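Local coordinates for protein yeast glycogen phosphorylase (Saccharomyces cerevisiae, PDB 1YGP) that belongs to the carbohydrate phosphorylase family, enzymes of the two-lobed GT-B fold, and holds pyridoxal-5'-phosphate in a pocket, at residues Leu377-Val382 with Leu428-Asp433; Glu391-Val396 with Ala474-His479. All coordinates share one frame; numbering follows the deposited sequence.

Contact 1: residues Leu377-Val382 with Leu428-Asp433; sequences LQRVLV and LEIIYD
Neither the amide of Gln378 nor the guanidinium of Arg379 lies against Ile430, whose two methyl ends meet the aliphatic stems behind those flat groups. The amide NE2 of Gln378 is 5.0 Å from Ile430 CG2, and its weak hydrogen bond goes to the carbonyl of Trp389 instead. The Tyr432 ring carries Leu428 CD2 of its own helix over the centre of one face and does not touch 377-382.

The meeting itself is a fork. Ile430 CG2 touches Gln378 CG at 3.6 Å. CD1 of Ile430, at the end of the other branch, reaches the backbone and stem of the next residue, 3.5 Å from Arg379 CA and 3.6 Å from Arg379 CB. With CG1 anti to the carbonyl carbon (chi1 -57°) and chi2 extended at 177°, the ethyl arm runs straight out across the Arg379 stem at about a right angle. Farther on, that stem bends at chi3, and the guanidinium pairs with Glu376.

Between these two segments of helices 372-384 and 425-445 the join is therefore apolar, the guanidinium of Arg379 and NE2 of Gln378 finding partners outside them.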
ATOM      1  N   LEU A 377      -6.212 -28.541 -13.735  1.00 12.08           N
ATOM      2  CA  LEU A 377      -6.391 -29.661 -12.830  1.00  8.18           C
ATOM      3  C   LEU A 377      -5.909 -30.888 -13.580  1.00 10.06           C
ATOM      4  O   LEU A 377      -5.118 -31.651 -13.020  1.00 15.64           O
ATOM      5  CB  LEU A 377      -7.852 -29.851 -12.418  1.00  7.95           C
ATOM      6  CG  LEU A 377      -8.183 -30.984 -11.412  1.00  7.79           C
ATOM      7  CD1 LEU A 377      -7.234 -30.935 -10.226  1.00  7.23           C
ATOM      8  CD2 LEU A 377      -9.616 -30.846 -10.938  1.00  2.00           C
ATOM      9  N   GLN A 378      -6.230 -31.055 -14.864  1.00  9.85           N
ATOM     10  CA  GLN A 378      -5.714 -32.192 -15.617  1.00 12.03           C
ATOM     11  C   GLN A 378      -4.182 -32.179 -15.632  1.00 14.75           C
ATOM     12  O   GLN A 378      -3.564 -33.208 -15.327  1.00 13.30           O
ATOM     13  CB  GLN A 378      -6.264 -32.140 -17.033  1.00 10.05           C
ATOM     14  CG  GLN A 378      -5.885 -33.306 -17.915  1.00 11.24           C
ATOM     15  CD  GLN A 378      -6.424 -34.661 -17.509  1.00 18.71           C
ATOM     16  OE1 GLN A 378      -7.098 -34.850 -16.499  1.00 19.46           O
ATOM     17  NE2 GLN A 378      -6.144 -35.666 -18.327  1.00 18.65           N
ATOM     18  N   ARG A 379      -3.564 -31.015 -15.911  1.00 14.17           N
ATOM     19  CA  ARG A 379      -2.125 -30.881 -15.877  1.00 12.48           C
ATOM     20  C   ARG A 379      -1.537 -31.295 -14.528  1.00 15.14           C
ATOM     21  O   ARG A 379      -0.591 -32.091 -14.522  1.00 14.26           O
ATOM     22  CB  ARG A 379      -1.690 -29.443 -16.151  1.00 11.02           C
ATOM     23  CG  ARG A 379      -0.158 -29.328 -16.238  1.00  9.74           C
ATOM     24  CD  ARG A 379       0.417 -27.928 -16.429  1.00 11.46           C
ATOM     25  NE  ARG A 379       0.216 -27.105 -15.254  1.00  7.82           N
ATOM     26  CZ  ARG A 379       1.046 -27.169 -14.221  1.00 11.65           C
ATOM     27  NH1 ARG A 379       2.115 -27.972 -14.221  1.00 16.86           N
ATOM     28  NH2 ARG A 379       0.746 -26.488 -13.126  1.00  4.09           N
ATOM     29  N   VAL A 380      -2.039 -30.867 -13.367  1.00 15.89           N
ATOM     30  CA  VAL A 380      -1.343 -31.227 -12.147  1.00 18.70           C
ATOM     31  C   VAL A 380      -1.591 -32.689 -11.839  1.00 23.45           C
ATOM     32  O   VAL A 380      -0.628 -33.364 -11.447  1.00 26.16           O
ATOM     33  CB  VAL A 380      -1.775 -30.369 -10.927  1.00 15.00           C
ATOM     34  CG1 VAL A 380      -1.636 -28.924 -11.311  1.00 13.31           C
ATOM     35  CG2 VAL A 380      -3.193 -30.590 -10.523  1.00 16.51           C
ATOM     36  N   LEU A 381      -2.798 -33.240 -12.060  1.00 22.86           N
ATOM     37  CA  LEU A 381      -3.040 -34.639 -11.733  1.00 21.42           C
ATOM     38  C   LEU A 381      -2.186 -35.552 -12.598  1.00 20.70           C
ATOM     39  O   LEU A 381      -1.630 -36.520 -12.090  1.00 26.37           O
ATOM     40  CB  LEU A 381      -4.504 -35.019 -11.920  1.00 12.24           C
ATOM     41  CG  LEU A 381      -5.532 -34.475 -10.954  1.00  7.99           C
ATOM     42  CD1 LEU A 381      -6.850 -35.121 -11.310  1.00 10.04           C
ATOM     43  CD2 LEU A 381      -5.198 -34.797  -9.502  1.00  9.44           C
ATOM     44  N   VAL A 382      -2.004 -35.257 -13.871  1.00 19.18           N
ATOM     45  CA  VAL A 382      -1.139 -36.064 -14.695  1.00 20.33           C
ATOM     46  C   VAL A 382       0.320 -35.714 -14.447  1.00 22.59           C
ATOM     47  O   VAL A 382       1.042 -36.595 -13.998  1.00 32.11           O
ATOM     48  CB  VAL A 382      -1.546 -35.855 -16.153  1.00 16.70           C
ATOM     49  CG1 VAL A 382      -0.486 -36.313 -17.128  1.00 15.81           C
ATOM     50  CG2 VAL A 382      -2.824 -36.653 -16.356  1.00 14.23           C
ATOM     51  N   LEU A 428      -1.413 -26.259 -23.944  1.00 10.50           N
ATOM     52  CA  LEU A 428      -1.802 -26.528 -25.326  1.00 15.00           C
ATOM     53  C   LEU A 428      -1.780 -28.031 -25.627  1.00 17.94           C
ATOM     54  O   LEU A 428      -2.660 -28.567 -26.302  1.00 23.39           O
ATOM     55  CB  LEU A 428      -0.864 -25.892 -26.333  1.00 10.88           C
ATOM     56  CG  LEU A 428      -1.502 -25.216 -27.529  1.00 12.26           C
ATOM     57  CD1 LEU A 428      -0.416 -25.099 -28.548  1.00 17.61           C
ATOM     58  CD2 LEU A 428      -2.631 -25.995 -28.163  1.00 12.72           C
ATOM     59  N   GLU A 429      -0.765 -28.751 -25.156  1.00 21.29           N
ATOM     60  CA  GLU A 429      -0.646 -30.179 -25.374  1.00 17.45           C
ATOM     61  C   GLU A 429      -1.888 -30.875 -24.834  1.00 17.48           C
ATOM     62  O   GLU A 429      -2.564 -31.628 -25.544  1.00 21.17           O
ATOM     63  CB  GLU A 429       0.579 -30.703 -24.659  1.00 14.70           C
ATOM     64  CG  GLU A 429       1.934 -30.296 -25.193  1.00 14.95           C
ATOM     65  CD  GLU A 429       3.127 -31.026 -24.556  1.00 24.36           C
ATOM     66  OE1 GLU A 429       2.959 -31.836 -23.636  1.00 25.40           O
ATOM     67  OE2 GLU A 429       4.257 -30.784 -24.997  1.00 26.84           O
ATOM     68  N   ILE A 430      -2.263 -30.585 -23.592  1.00 15.04           N
ATOM     69  CA  ILE A 430      -3.424 -31.228 -23.002  1.00 11.43           C
ATOM     70  C   ILE A 430      -4.698 -30.800 -23.748  1.00 12.70           C
ATOM     71  O   ILE A 430      -5.571 -31.653 -23.958  1.00 12.02           O
ATOM     72  CB  ILE A 430      -3.439 -30.880 -21.476  1.00  8.75           C
ATOM     73  CG1 ILE A 430      -2.129 -31.322 -20.830  1.00  6.88           C
ATOM     74  CG2 ILE A 430      -4.528 -31.649 -20.762  1.00  6.52           C
ATOM     75  CD1 ILE A 430      -1.939 -31.007 -19.348  1.00  2.08           C
ATOM     76  N   ILE A 431      -4.839 -29.567 -24.260  1.00 10.38           N
ATOM     77  CA  ILE A 431      -6.052 -29.218 -24.989  1.00 12.96           C
ATOM     78  C   ILE A 431      -6.126 -30.016 -26.284  1.00 16.06           C
ATOM     79  O   ILE A 431      -7.214 -30.483 -26.652  1.00 21.90           O
ATOM     80  CB  ILE A 431      -6.098 -27.704 -25.275  1.00  9.68           C
ATOM     81  CG1 ILE A 431      -6.156 -26.997 -23.927  1.00 14.44           C
ATOM     82  CG2 ILE A 431      -7.344 -27.310 -26.083  1.00  8.40           C
ATOM     83  CD1 ILE A 431      -6.154 -25.456 -23.940  1.00 21.92           C
ATOM     84  N   TYR A 432      -5.006 -30.255 -26.974  1.00 14.97           N
ATOM     85  CA  TYR A 432      -5.043 -31.098 -28.156  1.00 10.26           C
ATOM     86  C   TYR A 432      -5.453 -32.510 -27.769  1.00 12.26           C
ATOM     87  O   TYR A 432      -6.340 -33.070 -28.417  1.00 12.42           O
ATOM     88  CB  TYR A 432      -3.681 -31.107 -28.830  1.00  2.00           C
ATOM     89  CG  TYR A 432      -3.426 -29.880 -29.703  1.00  2.83           C
ATOM     90  CD1 TYR A 432      -4.503 -29.136 -30.180  1.00  3.02           C
ATOM     91  CD2 TYR A 432      -2.125 -29.528 -30.082  1.00  2.00           C
ATOM     92  CE1 TYR A 432      -4.304 -28.066 -31.030  1.00  3.47           C
ATOM     93  CE2 TYR A 432      -1.920 -28.446 -30.933  1.00  4.58           C
ATOM     94  CZ  TYR A 432      -3.023 -27.723 -31.401  1.00  9.01           C
ATOM     95  OH  TYR A 432      -2.863 -26.636 -32.240  1.00 16.19           O
ATOM     96  N   ASP A 433      -4.923 -33.073 -26.682  1.00 12.62           N
ATOM     97  CA  ASP A 433      -5.314 -34.409 -26.252  1.00 18.06           C
ATOM     98  C   ASP A 433      -6.780 -34.551 -25.895  1.00 18.64           C
ATOM     99  O   ASP A 433      -7.458 -35.453 -26.400  1.00 22.26           O
ATOM    100  CB  ASP A 433      -4.514 -34.841 -25.046  1.00 22.55           C
ATOM    101  CG  ASP A 433      -3.113 -35.369 -25.321  1.00 27.14           C
ATOM    102  OD1 ASP A 433      -2.547 -35.158 -26.398  1.00 27.01           O
ATOM    103  OD2 ASP A 433      -2.581 -36.002 -24.413  1.00 31.86           O
TER

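Contact 2: residues Glu391-Val396 with Ala474-His479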
ATOM      1  N   GLU A 391      -7.839 -41.514 -15.794  1.00 20.56           N
ATOM      2  CA  GLU A 391      -8.454 -41.508 -14.477  1.00 22.38           C
ATOM      3  C   GLU A 391      -8.603 -40.059 -14.008  1.00 25.05           C
ATOM      4  O   GLU A 391      -9.633 -39.657 -13.469  1.00 29.69           O
ATOM      5  CB  GLU A 391      -7.577 -42.295 -13.565  1.00 18.37           C
ATOM      6  CG  GLU A 391      -8.143 -42.588 -12.184  1.00 33.99           C
ATOM      7  CD  GLU A 391      -7.064 -43.032 -11.186  1.00 43.00           C
ATOM      8  OE1 GLU A 391      -6.166 -43.804 -11.555  1.00 49.39           O
ATOM      9  OE2 GLU A 391      -7.111 -42.587 -10.035  1.00 45.41           O
ATOM     10  N   ALA A 392      -7.572 -39.252 -14.285  1.00 26.93           N
ATOM     11  CA  ALA A 392      -7.516 -37.832 -13.978  1.00 21.02           C
ATOM     12  C   ALA A 392      -8.650 -37.083 -14.669  1.00 20.56           C
ATOM     13  O   ALA A 392      -9.446 -36.369 -14.035  1.00 18.72           O
ATOM     14  CB  ALA A 392      -6.189 -37.274 -14.458  1.00 21.45           C
ATOM     15  N   TRP A 393      -8.788 -37.326 -15.974  1.00 19.14           N
ATOM     16  CA  TRP A 393      -9.837 -36.689 -16.744  1.00 22.07           C
ATOM     17  C   TRP A 393     -11.244 -36.987 -16.216  1.00 20.59           C
ATOM     18  O   TRP A 393     -12.141 -36.138 -16.263  1.00 19.94           O
ATOM     19  CB  TRP A 393      -9.732 -37.111 -18.217  1.00 18.79           C
ATOM     20  CG  TRP A 393     -10.694 -36.257 -19.023  1.00 21.94           C
ATOM     21  CD1 TRP A 393     -11.760 -36.821 -19.666  1.00 21.19           C
ATOM     22  CD2 TRP A 393     -10.655 -34.887 -19.134  1.00 22.03           C
ATOM     23  NE1 TRP A 393     -12.410 -35.810 -20.178  1.00 25.67           N
ATOM     24  CE2 TRP A 393     -11.799 -34.650 -19.896  1.00 20.90           C
ATOM     25  CE3 TRP A 393      -9.854 -33.823 -18.717  1.00 23.12           C
ATOM     26  CZ2 TRP A 393     -12.164 -33.359 -20.256  1.00 17.83           C
ATOM     27  CZ3 TRP A 393     -10.217 -32.525 -19.075  1.00 24.47           C
ATOM     28  CH2 TRP A 393     -11.364 -32.297 -19.838  1.00 24.30           C
ATOM     29  N   ASP A 394     -11.470 -38.170 -15.683  1.00 20.39           N
ATOM     30  CA  ASP A 394     -12.750 -38.469 -15.090  1.00 26.87           C
ATOM     31  C   ASP A 394     -12.997 -37.599 -13.870  1.00 26.71           C
ATOM     32  O   ASP A 394     -14.130 -37.158 -13.657  1.00 29.81           O
ATOM     33  CB  ASP A 394     -12.789 -39.919 -14.691  1.00 35.48           C
ATOM     34  CG  ASP A 394     -13.720 -40.685 -15.599  1.00 43.26           C
ATOM     35  OD1 ASP A 394     -13.335 -40.971 -16.743  1.00 45.90           O
ATOM     36  OD2 ASP A 394     -14.829 -40.975 -15.140  1.00 45.30           O
ATOM     37  N   ILE A 395     -11.951 -37.314 -13.084  1.00 22.04           N
ATOM     38  CA  ILE A 395     -12.084 -36.468 -11.911  1.00 21.04           C
ATOM     39  C   ILE A 395     -12.407 -35.028 -12.360  1.00 20.38           C
ATOM     40  O   ILE A 395     -13.402 -34.444 -11.910  1.00 19.05           O
ATOM     41  CB  ILE A 395     -10.765 -36.569 -11.087  1.00 18.32           C
ATOM     42  CG1 ILE A 395     -10.606 -38.008 -10.568  1.00 20.50           C
ATOM     43  CG2 ILE A 395     -10.794 -35.613  -9.907  1.00 15.79           C
ATOM     44  CD1 ILE A 395      -9.309 -38.378  -9.817  1.00  9.82           C
ATOM     45  N   VAL A 396     -11.651 -34.473 -13.309  1.00 13.58           N
ATOM     46  CA  VAL A 396     -11.884 -33.143 -13.832  1.00 10.90           C
ATOM     47  C   VAL A 396     -13.355 -32.976 -14.217  1.00 14.74           C
ATOM     48  O   VAL A 396     -14.068 -32.130 -13.678  1.00 18.67           O
ATOM     49  CB  VAL A 396     -10.944 -32.934 -15.051  1.00  9.59           C
ATOM     50  CG1 VAL A 396     -11.283 -31.659 -15.797  1.00 10.45           C
ATOM     51  CG2 VAL A 396      -9.512 -32.763 -14.575  1.00  5.72           C
ATOM     52  N   ALA A 474     -14.997 -25.797 -22.127  1.00 11.70           N
ATOM     53  CA  ALA A 474     -15.720 -25.753 -20.877  1.00  9.75           C
ATOM     54  C   ALA A 474     -16.877 -26.742 -20.919  1.00 13.08           C
ATOM     55  O   ALA A 474     -17.055 -27.422 -19.909  1.00 13.41           O
ATOM     56  CB  ALA A 474     -16.265 -24.368 -20.629  1.00  7.22           C
ATOM     57  N   ILE A 475     -17.645 -26.923 -22.022  1.00 12.18           N
ATOM     58  CA  ILE A 475     -18.724 -27.924 -22.073  1.00  9.55           C
ATOM     59  C   ILE A 475     -18.119 -29.314 -21.898  1.00 12.25           C
ATOM     60  O   ILE A 475     -18.560 -30.088 -21.050  1.00 14.23           O
ATOM     61  CB  ILE A 475     -19.494 -28.022 -23.403  1.00  5.63           C
ATOM     62  CG1 ILE A 475     -19.881 -26.717 -24.057  1.00  7.86           C
ATOM     63  CG2 ILE A 475     -20.752 -28.767 -23.044  1.00 10.45           C
ATOM     64  CD1 ILE A 475     -20.788 -25.758 -23.300  1.00  6.93           C
ATOM     65  N   VAL A 476     -17.091 -29.629 -22.687  1.00 11.54           N
ATOM     66  CA  VAL A 476     -16.412 -30.914 -22.611  1.00 12.61           C
ATOM     67  C   VAL A 476     -15.779 -31.185 -21.243  1.00 13.06           C
ATOM     68  O   VAL A 476     -15.717 -32.356 -20.864  1.00 18.00           O
ATOM     69  CB  VAL A 476     -15.348 -30.970 -23.737  1.00 10.64           C
ATOM     70  CG1 VAL A 476     -14.491 -32.200 -23.660  1.00 11.29           C
ATOM     71  CG2 VAL A 476     -16.062 -31.050 -25.065  1.00 12.67           C
ATOM     72  N   GLY A 477     -15.321 -30.193 -20.472  1.00 11.06           N
ATOM     73  CA  GLY A 477     -14.736 -30.464 -19.161  1.00 12.07           C
ATOM     74  C   GLY A 477     -15.701 -30.425 -17.972  1.00 12.86           C
ATOM     75  O   GLY A 477     -15.316 -30.787 -16.860  1.00 15.36           O
ATOM     76  N   SER A 478     -16.946 -29.983 -18.135  1.00 13.88           N
ATOM     77  CA  SER A 478     -17.870 -29.836 -17.022  1.00 13.36           C
ATOM     78  C   SER A 478     -18.885 -30.964 -16.941  1.00 14.07           C
ATOM     79  O   SER A 478     -19.189 -31.608 -17.946  1.00 16.19           O
ATOM     80  CB  SER A 478     -18.638 -28.555 -17.172  1.00 12.48           C
ATOM     81  OG  SER A 478     -17.775 -27.444 -17.280  1.00 16.72           O
ATOM     82  N   HIS A 479     -19.465 -31.247 -15.781  1.00 11.00           N
ATOM     83  CA  HIS A 479     -20.551 -32.193 -15.767  1.00 10.90           C
ATOM     84  C   HIS A 479     -21.896 -31.493 -15.872  1.00 16.23           C
ATOM     85  O   HIS A 479     -22.924 -32.171 -15.815  1.00 20.23           O
ATOM     86  CB  HIS A 479     -20.538 -33.019 -14.505  1.00  6.93           C
ATOM     87  CG  HIS A 479     -20.999 -32.313 -13.247  1.00  7.93           C
ATOM     88  ND1 HIS A 479     -20.224 -31.690 -12.380  1.00 13.74           N
ATOM     89  CD2 HIS A 479     -22.293 -32.251 -12.785  1.00  9.49           C
ATOM     90  CE1 HIS A 479     -20.981 -31.254 -11.401  1.00 14.36           C
ATOM     91  NE2 HIS A 479     -22.222 -31.595 -11.657  1.00 12.95           N
TER
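Trp393 is the first residue of 391-396 to meet 474-479, and it does so with CZ2 and CH2 of its six-membered ring. Its CG stands anti to the backbone N (chi1 -171°), which carries the indole out from helix 389-399 to the end of helix 470-477. There Trp393 CH2 lies 3.9 Å from Gly477 CA, and CZ2 is 3.7 Å from the carbonyl oxygen of Val476. Val476 O and Gly477 CA both come in obliquely to the ring. The same CZ2 has an apolar neighbour in Val476 CG1 at 4.3 Å. Back along its own helix, the Trp393 ring meets that of Trp389 with the planes about 25° apart.

One turn on, Val396 brings the two backbones closest, its CA 6.6 Å from Gly477 CA. The nearest atoms of the pair are the two carbonyl oxygens, Val396 O and Gly477 O, 3.7 Å apart, with Val396 CG1 only loosely against the glycine. Gly477, having no side chain, thus presents bare backbone to both Trp393 and Val396.

The facing helix finishes at this glycine. Ser478, the first residue past it, folds its hydroxyl back: Ser478 OG donates to Ala474 O at 2.7 Å, the donor tilted 30° from the carbonyl plane. That oxygen also receives weak bonds from the backbone N of Gly477 and of Ser478, so the closing turn is held by the side chain as well as by the main chain.

Both helices run into parallel strands of the mixed sheet: 389-399 leads to 400-404 and 470-477 to 478-483. The strands are neighbours, as the backbone bonding of His479 with Phe400 confirms. Helix 372-384 packs against Trp393 and Val396 through Gln378, while Phe500 and Tyr504 of helix 498-504 cover Val476.

From the N terminus the chain passes 377-382, 391-396, 428-433 and 474-479, so the two contacts alternate and their loops cross. Contact 1 closes the first loop when helix 425-445 returns to helix 372-384, after 45 intervening residues that include helix 389-399 and strand 400-404. Contact 2 closes a longer one, bringing the end of helix 470-477 back to helix 389-399. Their centres lie 11 Å apart, and helices 372-384 and 389-399, consecutive in the chain, join them directly: Leu381 CB is 3.8 Å from Ala392 CB. Together they link helices 372-384, 389-399, 425-445 and the end of 470-477, of which 389-399 and 470-477 lead directly into neighbouring strands of the mixed sheet, 400-404 and 478-483.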